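Side-chain contacts in BIFUNCTIONAL PROTEIN Proline utilization A (PutA) (Corynebacterium freiburgense, PDB 5UX5), which catalyses both steps of proline oxidation to glutamate, with an FAD-dependent proline dehydrogenase and an NAD-dependent aldehyde dehydrogenase in one chain: residues Leu477-Leu480 with Glu481-Arg484; Arg520-Leu523 with Leu524-Ala528; Leu539-Met542 with Thr543-Gly547; Leu708-Ala711 with Asp712-Ser716. All blocks are in the same frame, centred on the assembly; numbering follows the deposited sequence.

Contact 1: residues Leu477-Leu480 with Glu481-Arg484; sequences LSTL and EWAR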
loop_
_atom_site.group_PDB
_atom_site.type_symbol
_atom_site.label_atom_id
_atom_site.label_comp_id
_atom_site.label_asym_id
_atom_site.label_seq_id
_atom_site.Cartn_x
_atom_site.Cartn_y
_atom_site.Cartn_z
ATOM N N LEU A 477 -1.057 -2.911 -20.124
ATOM C CA LEU A 477 0.112 -2.807 -20.994
ATOM C C LEU A 477 0.356 -1.384 -21.452
ATOM O O LEU A 477 1.512 -1.014 -21.678
ATOM C CB LEU A 477 -0.000 -3.732 -22.212
ATOM C CG LEU A 477 -0.057 -5.231 -21.916
ATOM C CD1 LEU A 477 -0.563 -6.012 -23.082
ATOM C CD2 LEU A 477 1.322 -5.743 -21.502
ATOM N N SER A 478 -0.690 -0.561 -21.593
ATOM C CA SER A 478 -0.425 0.829 -21.960
ATOM C C SER A 478 0.370 1.547 -20.874
ATOM O O SER A 478 1.179 2.429 -21.188
ATOM C CB SER A 478 -1.720 1.586 -22.296
ATOM O OG SER A 478 -2.776 1.371 -21.376
ATOM N N THR A 479 0.185 1.151 -19.608
ATOM C CA THR A 479 0.959 1.710 -18.498
ATOM C C THR A 479 2.417 1.297 -18.585
ATOM O O THR A 479 3.318 2.143 -18.495
ATOM C CB THR A 479 0.371 1.234 -17.179
ATOM O OG1 THR A 479 -1.005 1.596 -17.135
ATOM C CG2 THR A 479 1.105 1.832 -15.988
ATOM N N LEU A 480 2.667 -0.012 -18.744
ATOM C CA LEU A 480 4.023 -0.528 -18.939
ATOM C C LEU A 480 4.684 0.052 -20.182
ATOM O O LEU A 480 5.914 0.026 -20.285
ATOM C CB LEU A 480 4.014 -2.059 -19.032
ATOM C CG LEU A 480 3.455 -2.734 -17.775
ATOM C CD1 LEU A 480 3.335 -4.237 -17.940
ATOM C CD2 LEU A 480 4.309 -2.382 -16.571
ATOM N N GLU A 481 3.903 0.599 -21.113
ATOM C CA GLU A 481 4.519 1.154 -22.304
ATOM C C GLU A 481 5.129 2.521 -22.015
ATOM O O GLU A 481 6.278 2.771 -22.411
ATOM C CB GLU A 481 3.510 1.215 -23.455
ATOM C CG GLU A 481 3.957 1.999 -24.724
ATOM C CD GLU A 481 5.331 1.591 -25.345
ATOM O OE1 GLU A 481 5.873 2.403 -26.138
ATOM O OE2 GLU A 481 5.858 0.478 -25.086
ATOM N N TRP A 482 4.396 3.418 -21.315
ATOM C CA TRP A 482 4.988 4.718 -21.003
ATOM C C TRP A 482 6.008 4.628 -19.871
ATOM O O TRP A 482 6.896 5.488 -19.781
ATOM C CB TRP A 482 3.913 5.794 -20.699
ATOM C CG TRP A 482 3.018 5.638 -19.468
ATOM C CD1 TRP A 482 1.663 5.435 -19.465
ATOM C CD2 TRP A 482 3.412 5.713 -18.081
ATOM N NE1 TRP A 482 1.186 5.369 -18.170
ATOM C CE2 TRP A 482 2.238 5.536 -17.301
ATOM C CE3 TRP A 482 4.635 5.913 -17.422
ATOM C CZ2 TRP A 482 2.259 5.540 -15.891
ATOM C CZ3 TRP A 482 4.660 5.915 -16.030
ATOM C CH2 TRP A 482 3.475 5.727 -15.278
ATOM N N ALA A 483 5.944 3.578 -19.049
ATOM C CA ALA A 483 6.980 3.365 -18.044
ATOM C C ALA A 483 8.346 3.094 -18.692
ATOM O O ALA A 483 9.387 3.505 -18.155
ATOM C CB ALA A 483 6.556 2.217 -17.121
ATOM N N ARG A 484 8.361 2.448 -19.862
ATOM C CA ARG A 484 9.608 2.243 -20.580
ATOM C C ARG A 484 10.195 3.549 -21.103
ATOM O O ARG A 484 11.419 3.677 -21.184
ATOM C CB ARG A 484 9.392 1.277 -21.742
ATOM C CG ARG A 484 9.291 -0.183 -21.330
ATOM C CD ARG A 484 9.049 -1.065 -22.532
ATOM N NE ARG A 484 8.396 -2.324 -22.180
ATOM C CZ ARG A 484 7.095 -2.561 -22.338
ATOM N NH1 ARG A 484 6.310 -1.623 -22.844
ATOM N NH2 ARG A 484 6.575 -3.736 -22.002
#
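Trp482 lies against Thr479 in a local side-chain contact within one helical turn of the short helix 477-484, which packs against helix 202-221 and helix 535-544. The indole lies beside the threonine, both side chains pointing the same way. Thr479 CA makes a CH-pi contact over the face of the five-membered ring, 4.1 Å from the centroid. Thr479 O is also over one face, offset toward the rim. Thr479 CG2 meets the six-membered ring of Trp482 at CZ2, 3.9 Å away. The indole is turned back over this turn because CG of Trp482 sits between its backbone N and carbonyl carbon, chi1 65°. Thr479 OG1 is held by Asp473 O. The helix lies between the two catalytic parts: Leu477, Leu480 and Arg484 touch Ile202 in the proline dehydrogenase barrel, while Trp482 touches Leu539 in the aldehyde dehydrogenase part. Ala483 N bonds Thr479 O at 3.0 Å; the other backbone bonds within residues 477-484 are weak. Arg484 runs extended from CG to NE, and one face of its guanidinium then lies over Leu480 O. Arg484 NH1 forms a salt bridge with Glu481 OE2 at 3.1 Å, and the glutamate reaches it through a bend at chi2.

Contact 2: residues Arg520-Leu523 with Leu524-Ala528; sequences RTAL and LQRAA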
loop_
_atom_site.group_PDB
_atom_site.type_symbol
_atom_site.label_atom_id
_atom_site.label_comp_id
_atom_site.label_asym_id
_atom_site.label_seq_id
_atom_site.Cartn_x
_atom_site.Cartn_y
_atom_site.Cartn_z
ATOM N N ARG A 520 -8.748 30.694 -4.296
ATOM C CA ARG A 520 -7.780 29.704 -3.848
ATOM C C ARG A 520 -8.248 28.300 -4.187
ATOM O O ARG A 520 -7.457 27.453 -4.626
ATOM C CB ARG A 520 -7.564 29.823 -2.338
ATOM C CG ARG A 520 -7.065 31.156 -1.842
ATOM C CD ARG A 520 -6.983 31.033 -0.355
ATOM N NE ARG A 520 -7.668 32.115 0.335
ATOM C CZ ARG A 520 -8.179 31.976 1.548
ATOM N NH1 ARG A 520 -8.790 32.987 2.142
ATOM N NH2 ARG A 520 -8.091 30.805 2.156
ATOM N N THR A 521 -9.524 28.020 -3.926
ATOM C CA THR A 521 -10.066 26.690 -4.158
ATOM C C THR A 521 -9.957 26.312 -5.626
ATOM O O THR A 521 -9.554 25.196 -5.960
ATOM C CB THR A 521 -11.520 26.661 -3.678
ATOM O OG1 THR A 521 -11.540 26.573 -2.247
ATOM C CG2 THR A 521 -12.280 25.485 -4.250
ATOM N N ALA A 522 -10.249 27.262 -6.514
ATOM C CA ALA A 522 -10.179 27.002 -7.943
ATOM C C ALA A 522 -8.745 26.788 -8.399
ATOM O O ALA A 522 -8.482 25.954 -9.274
ATOM C CB ALA A 522 -10.834 28.151 -8.706
ATOM N N LEU A 523 -7.811 27.564 -7.850
ATOM C CA LEU A 523 -6.413 27.371 -8.197
ATOM C C LEU A 523 -5.920 26.016 -7.713
ATOM O O LEU A 523 -5.226 25.307 -8.452
ATOM C CB LEU A 523 -5.555 28.487 -7.612
ATOM C CG LEU A 523 -5.661 29.856 -8.280
ATOM C CD1 LEU A 523 -4.758 30.814 -7.599
ATOM C CD2 LEU A 523 -5.333 29.779 -9.723
ATOM N N LEU A 524 -6.274 25.622 -6.482
ATOM C CA LEU A 524 -5.788 24.336 -5.995
ATOM C C LEU A 524 -6.334 23.188 -6.840
ATOM O O LEU A 524 -5.583 22.284 -7.233
ATOM C CB LEU A 524 -6.158 24.152 -4.534
ATOM C CG LEU A 524 -5.341 25.071 -3.639
ATOM C CD1 LEU A 524 -5.916 25.155 -2.192
ATOM C CD2 LEU A 524 -3.927 24.598 -3.650
ATOM N N GLN A 525 -7.625 23.246 -7.187
ATOM C CA GLN A 525 -8.226 22.172 -7.958
ATOM C C GLN A 525 -7.575 22.089 -9.322
ATOM O O GLN A 525 -7.272 20.998 -9.815
ATOM C CB GLN A 525 -9.734 22.393 -8.080
ATOM C CG GLN A 525 -10.526 22.275 -6.769
ATOM C CD GLN A 525 -10.599 20.854 -6.231
ATOM O OE1 GLN A 525 -10.136 19.902 -6.868
ATOM N NE2 GLN A 525 -11.189 20.702 -5.051
ATOM N N ARG A 526 -7.281 23.243 -9.906
ATOM C CA ARG A 526 -6.585 23.273 -11.178
ATOM C C ARG A 526 -5.155 22.765 -11.024
ATOM O O ARG A 526 -4.628 22.076 -11.913
ATOM C CB ARG A 526 -6.602 24.702 -11.712
ATOM C CG ARG A 526 -7.070 24.792 -13.131
ATOM C CD ARG A 526 -7.853 26.054 -13.326
ATOM N NE ARG A 526 -6.962 27.199 -13.392
ATOM C CZ ARG A 526 -7.197 28.344 -12.768
ATOM N NH1 ARG A 526 -8.294 28.477 -12.022
ATOM N NH2 ARG A 526 -6.331 29.342 -12.883
ATOM N N ALA A 527 -4.512 23.095 -9.896
ATOM C CA ALA A 527 -3.166 22.602 -9.635
ATOM C C ALA A 527 -3.149 21.088 -9.571
ATOM O O ALA A 527 -2.200 20.447 -10.031
ATOM C CB ALA A 527 -2.625 23.207 -8.344
ATOM N N ALA A 528 -4.198 20.492 -9.008
ATOM C CA ALA A 528 -4.247 19.041 -8.961
ATOM C C ALA A 528 -4.466 18.454 -10.361
ATOM O O ALA A 528 -3.850 17.443 -10.718
ATOM C CB ALA A 528 -5.320 18.597 -7.968
#
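Arg526 folds back over the preceding turn of its helix, toward Ala522 and Leu523. Its CB rests against Ala522 O at 3.3 Å and is also near Leu523 O. The chain then bends twice, at chi2 and at chi3 (76°), which turns the head group back toward the start of the helix. Arg526 CD passes Ala522 O at 4.1 Å. CZ is near Leu523 CD2, and Arg526 NH2 is 3.3 Å from the same methyl. Arg526 NH1 lies between Ala522 and Leu523, 4.2 Å from Ala522 CB and near Leu523 CD2. The guanidinium meets the leucine obliquely. A methyl group here packs on a charged group, on the exposed side of the helix.

Both segments lie in helix 517-533, in the aldehyde dehydrogenase part. The helix packs against helix 550-574 and, through Leu524 on Phe606 and Ala610, against helix 599-611. The latter links the parallel strands 580-591 and 614-618, an arrangement consistent with the Rossmann fold that binds NAD in this family. Leu524 CG is 3.3 Å from Arg520 O. Regular helical bonds fix the backbone, such as Leu524 N to Arg520 O at 2.9 Å. Gln525 CG, anti to the carbonyl carbon (chi1 -67°), lies 3.2 Å from Thr521 O; the bend at chi2 turns the amide beyond it. Gln525 OE1 has a weak bond from Arg565, Thr521 OG1 is hydrogen-bonded to Ile517 O and Asn572 OD1, and Arg520 NE reaches Leu515 O.

Contact 3: residues Leu539-Met542 with Thr543-Gly547; sequences LGVM and THEAG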
loop_
_atom_site.group_PDB
_atom_site.type_symbol
_atom_site.label_atom_id
_atom_site.label_comp_id
_atom_site.label_asym_id
_atom_site.label_seq_id
_atom_site.Cartn_x
_atom_site.Cartn_y
_atom_site.Cartn_z
ATOM N N LEU A 539 7.531 11.615 -12.708
ATOM C CA LEU A 539 8.192 10.317 -12.566
ATOM C C LEU A 539 9.596 10.347 -13.171
ATOM O O LEU A 539 10.555 9.832 -12.579
ATOM C CB LEU A 539 7.330 9.221 -13.197
ATOM C CG LEU A 539 6.019 8.968 -12.438
ATOM C CD1 LEU A 539 5.175 7.878 -13.073
ATOM C CD2 LEU A 539 6.299 8.648 -10.975
ATOM N N GLY A 540 9.730 10.955 -14.347
ATOM C CA GLY A 540 11.036 11.086 -14.962
ATOM C C GLY A 540 12.061 11.734 -14.056
ATOM O O GLY A 540 13.178 11.238 -13.917
ATOM N N VAL A 541 11.712 12.874 -13.448
ATOM C CA VAL A 541 12.716 13.560 -12.629
ATOM C C VAL A 541 12.905 12.864 -11.282
ATOM O O VAL A 541 14.013 12.862 -10.730
ATOM C CB VAL A 541 12.397 15.051 -12.433
ATOM C CG1 VAL A 541 11.213 15.248 -11.474
ATOM C CG2 VAL A 541 13.659 15.792 -11.963
ATOM N N MET A 542 11.848 12.258 -10.735
ATOM C CA MET A 542 11.978 11.591 -9.450
ATOM C C MET A 542 12.810 10.332 -9.539
ATOM O O MET A 542 13.510 10.004 -8.579
ATOM C CB MET A 542 10.606 11.257 -8.886
ATOM C CG MET A 542 9.836 12.483 -8.552
ATOM S SD MET A 542 8.077 12.214 -8.323
ATOM C CE MET A 542 8.012 11.665 -6.630
ATOM N N THR A 543 12.754 9.611 -10.669
ATOM C CA THR A 543 13.510 8.361 -10.792
ATOM C C THR A 543 14.980 8.600 -11.126
ATOM O O THR A 543 15.805 7.720 -10.865
ATOM C CB THR A 543 12.868 7.419 -11.829
ATOM O OG1 THR A 543 12.653 8.100 -13.069
ATOM C CG2 THR A 543 11.516 6.896 -11.339
ATOM N N HIS A 544 15.336 9.786 -11.630
ATOM C CA HIS A 544 16.732 10.122 -11.898
ATOM C C HIS A 544 17.321 10.984 -10.777
ATOM O O HIS A 544 18.214 10.532 -10.051
ATOM C CB HIS A 544 16.843 10.806 -13.259
ATOM C CG HIS A 544 16.477 9.897 -14.388
ATOM N ND1 HIS A 544 15.207 9.852 -14.924
ATOM C CD2 HIS A 544 17.196 8.956 -15.043
ATOM C CE1 HIS A 544 15.165 8.934 -15.870
ATOM N NE2 HIS A 544 16.359 8.376 -15.962
ATOM N N GLU A 545 16.824 12.215 -10.599
ATOM C CA GLU A 545 17.434 13.111 -9.620
ATOM C C GLU A 545 17.265 12.579 -8.206
ATOM O O GLU A 545 18.219 12.572 -7.421
ATOM C CB GLU A 545 16.859 14.515 -9.734
ATOM C CG GLU A 545 17.673 15.535 -8.952
ATOM C CD GLU A 545 17.010 16.877 -8.848
ATOM O OE1 GLU A 545 17.706 17.907 -8.984
ATOM O OE2 GLU A 545 15.781 16.900 -8.652
ATOM N N ALA A 546 16.059 12.136 -7.855
ATOM C CA ALA A 546 15.829 11.611 -6.512
ATOM C C ALA A 546 16.206 10.140 -6.366
ATOM O O ALA A 546 16.417 9.685 -5.240
ATOM C CB ALA A 546 14.362 11.807 -6.111
ATOM N N GLY A 547 16.337 9.392 -7.459
ATOM C CA GLY A 547 16.753 8.005 -7.346
ATOM C C GLY A 547 15.704 7.038 -6.830
ATOM O O GLY A 547 16.064 5.984 -6.297
#
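Thr543 and His544 each turn a side-chain donor back onto a carbonyl of the previous turn, Leu539 O and Gly540 O. Leu539 O is gripped twice, by Thr543 N and by Thr543 OG1 at 2.8 Å, and the two donors reach it from opposite faces of its carbonyl plane. The hydroxyl gets there because OG1 lies between the backbone N and the carbonyl carbon of Thr543, chi1 52°. Gly540 O takes a nearly straight bond from His544 ND1, at 2.7 Å and 170°. The oxygen lies close to the imidazole plane, at the ring edge. The backbone bond from His544 N to the same oxygen is weak, so the ring supplies the stronger link. His544 also meets the ring of His757, the two planes nearly parallel.

This is the C-terminal end of helix 535-544, in the aldehyde dehydrogenase part. The chain leaves helical geometry at Gly547, which has positive phi. The side chain of Ala546 is about 12 Å from the bound NAD.

Packing is sparser. Val541 and Glu545 lie side by side, with Val541 CG2 4.1 Å from Glu545 CB. Met542 packs on Ala553 of helix 550-574. Ala546 makes a carbon-to-carbonyl approach instead, its CB lying 3.2 Å from Met542 O.

The carboxylate of Glu545 is held by the next helix. The side chain extends beyond CG to the start of helix 624-636, where OE1 accepts from Arg625 N and OE2 from Cys626 N. The positive end of that helix probably steadies the carboxylate.

Contact 4: residues Leu708-Ala711 with Asp712-Ser716; sequences LAVA and DVYKS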
loop_
_atom_site.group_PDB
_atom_site.type_symbol
_atom_site.label_atom_id
_atom_site.label_comp_id
_atom_site.label_asym_id
_atom_site.label_seq_id
_atom_site.Cartn_x
_atom_site.Cartn_y
_atom_site.Cartn_z
ATOM N N LEU A 708 2.212 -12.856 5.858
ATOM C CA LEU A 708 1.772 -11.474 5.741
ATOM C C LEU A 708 2.659 -10.555 6.579
ATOM O O LEU A 708 3.012 -9.458 6.133
ATOM C CB LEU A 708 0.301 -11.369 6.140
ATOM C CG LEU A 708 -0.571 -12.204 5.200
ATOM C CD1 LEU A 708 -2.054 -12.062 5.471
ATOM C CD2 LEU A 708 -0.272 -11.780 3.783
ATOM N N ALA A 709 3.088 -11.005 7.766
ATOM C CA ALA A 709 3.967 -10.160 8.570
ATOM C C ALA A 709 5.293 -9.918 7.866
ATOM O O ALA A 709 5.730 -8.766 7.747
ATOM C CB ALA A 709 4.201 -10.776 9.940
ATOM N N VAL A 710 5.906 -10.977 7.314
ATOM C CA VAL A 710 7.182 -10.821 6.607
ATOM C C VAL A 710 7.046 -9.841 5.445
ATOM O O VAL A 710 7.891 -8.959 5.248
ATOM C CB VAL A 710 7.713 -12.178 6.114
ATOM C CG1 VAL A 710 8.723 -11.961 4.994
ATOM C CG2 VAL A 710 8.350 -12.955 7.240
ATOM N N ALA A 711 6.011 -10.010 4.624
ATOM C CA ALA A 711 5.808 -9.085 3.506
ATOM C C ALA A 711 5.653 -7.633 3.975
ATOM O O ALA A 711 6.174 -6.710 3.341
ATOM C CB ALA A 711 4.583 -9.506 2.697
ATOM N N ASP A 712 4.945 -7.402 5.079
ATOM C CA ASP A 712 4.806 -6.021 5.517
ATOM C C ASP A 712 6.051 -5.538 6.227
ATOM O O ASP A 712 6.407 -4.367 6.091
ATOM C CB ASP A 712 3.583 -5.841 6.414
ATOM C CG ASP A 712 2.288 -5.926 5.641
ATOM O OD1 ASP A 712 2.234 -5.477 4.473
ATOM O OD2 ASP A 712 1.323 -6.472 6.196
ATOM N N VAL A 713 6.749 -6.413 6.952
ATOM C CA VAL A 713 7.980 -5.966 7.590
ATOM C C VAL A 713 9.032 -5.609 6.547
ATOM O O VAL A 713 9.629 -4.527 6.600
ATOM C CB VAL A 713 8.519 -7.015 8.556
ATOM C CG1 VAL A 713 9.892 -6.600 8.895
ATOM C CG2 VAL A 713 7.637 -7.124 9.792
ATOM N N TYR A 714 9.238 -6.470 5.545
ATOM C CA TYR A 714 10.357 -6.199 4.649
ATOM C C TYR A 714 10.044 -5.038 3.718
ATOM O O TYR A 714 10.913 -4.200 3.465
ATOM C CB TYR A 714 10.803 -7.476 3.880
ATOM C CG TYR A 714 10.149 -7.777 2.530
ATOM C CD1 TYR A 714 10.521 -7.093 1.384
ATOM C CD2 TYR A 714 9.197 -8.785 2.408
ATOM C CE1 TYR A 714 9.915 -7.348 0.177
ATOM C CE2 TYR A 714 8.598 -9.064 1.199
ATOM C CZ TYR A 714 8.962 -8.343 0.077
ATOM O OH TYR A 714 8.375 -8.609 -1.156
ATOM N N LYS A 715 8.803 -4.924 3.262
ATOM C CA LYS A 715 8.444 -3.773 2.442
ATOM C C LYS A 715 8.509 -2.467 3.224
ATOM O O LYS A 715 8.844 -1.436 2.644
ATOM C CB LYS A 715 7.044 -3.934 1.870
ATOM C CG LYS A 715 6.931 -5.070 0.877
ATOM C CD LYS A 715 5.548 -5.221 0.235
ATOM C CE LYS A 715 5.462 -6.554 -0.501
ATOM N NZ LYS A 715 4.260 -7.310 -0.066
ATOM N N SER A 716 8.217 -2.485 4.536
ATOM C CA SER A 716 8.276 -1.259 5.338
ATOM C C SER A 716 9.700 -0.880 5.710
ATOM O O SER A 716 9.985 0.313 5.915
ATOM C CB SER A 716 7.461 -1.387 6.627
ATOM O OG SER A 716 6.069 -1.467 6.387
#
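Tyr714 packs against Val710 and Ala711 on the closely filled side of this helix. Tyr714 CD2 lies 4.1 Å from Val710 CG1 and 3.6 Å from Ala711 CA. Val710 O is at the ring edge, near its plane, whereas Ala711 O is over one face. Tyr714 CE2 extends the contact to Ala711 CB at 4.3 Å. Val710 puts CG1 on the tyrosine by placing it anti to the backbone N, chi1 160°. Beyond the contact, Val710 touches Phe740 and Tyr714 touches Ala747, both of helix 740-750. Val713 is buried too, with CG2 3.2 Å from Ala709 O, and meets Val731.

The helix is 706-718, the connection between the parallel strands 696-700 and 728-734. This beta-alpha-beta unit belongs to the aldehyde dehydrogenase part. Ser716 settles on Asp712 O with two bonds, one from its backbone N and one from Ser716 OG at 2.9 Å, reaching the oxygen from opposite faces of its plane. OG is also bonded to Ile877 N.

The Lys715 side is the exposed one, and looser. Lys715 runs back past Ala711 O, with CG 3.1 Å from it, and CG also lies over one face of the Tyr714 ring. The chain is straight until a bend at chi4, which brings Lys715 NZ to 3.5 Å from Ala711 CB. Asp712 is partly exposed. Its CG is near Leu708 O, but OD2 is hydrogen-bonded to His852 NE2 on strand 845-852.

How the contacts relate
All four contacts are local, each within one helix, contact 3 at a helix end; along the chain they come in the order 1, 2, 3, 4. Contacts 1 and 3 are the pair that touches: their centres are about 17 Å apart, and Trp482 CH2 packs on Leu539 CD1 at 3.5 Å. This places the short helix 477-484 against the aldehyde dehydrogenase part, to which contacts 2, 3 and 4 belong. Contacts 2 and 3 lie on successive helices, 517-533 and 535-544, with centres about 25 Å apart. Contact 4 belongs to helix 706-718. Its centre is about 25 Å from that of contact 3 and about 37 Å from that of contact 2. The set thus runs from the junction with the proline dehydrogenase barrel into the NAD-dependent half.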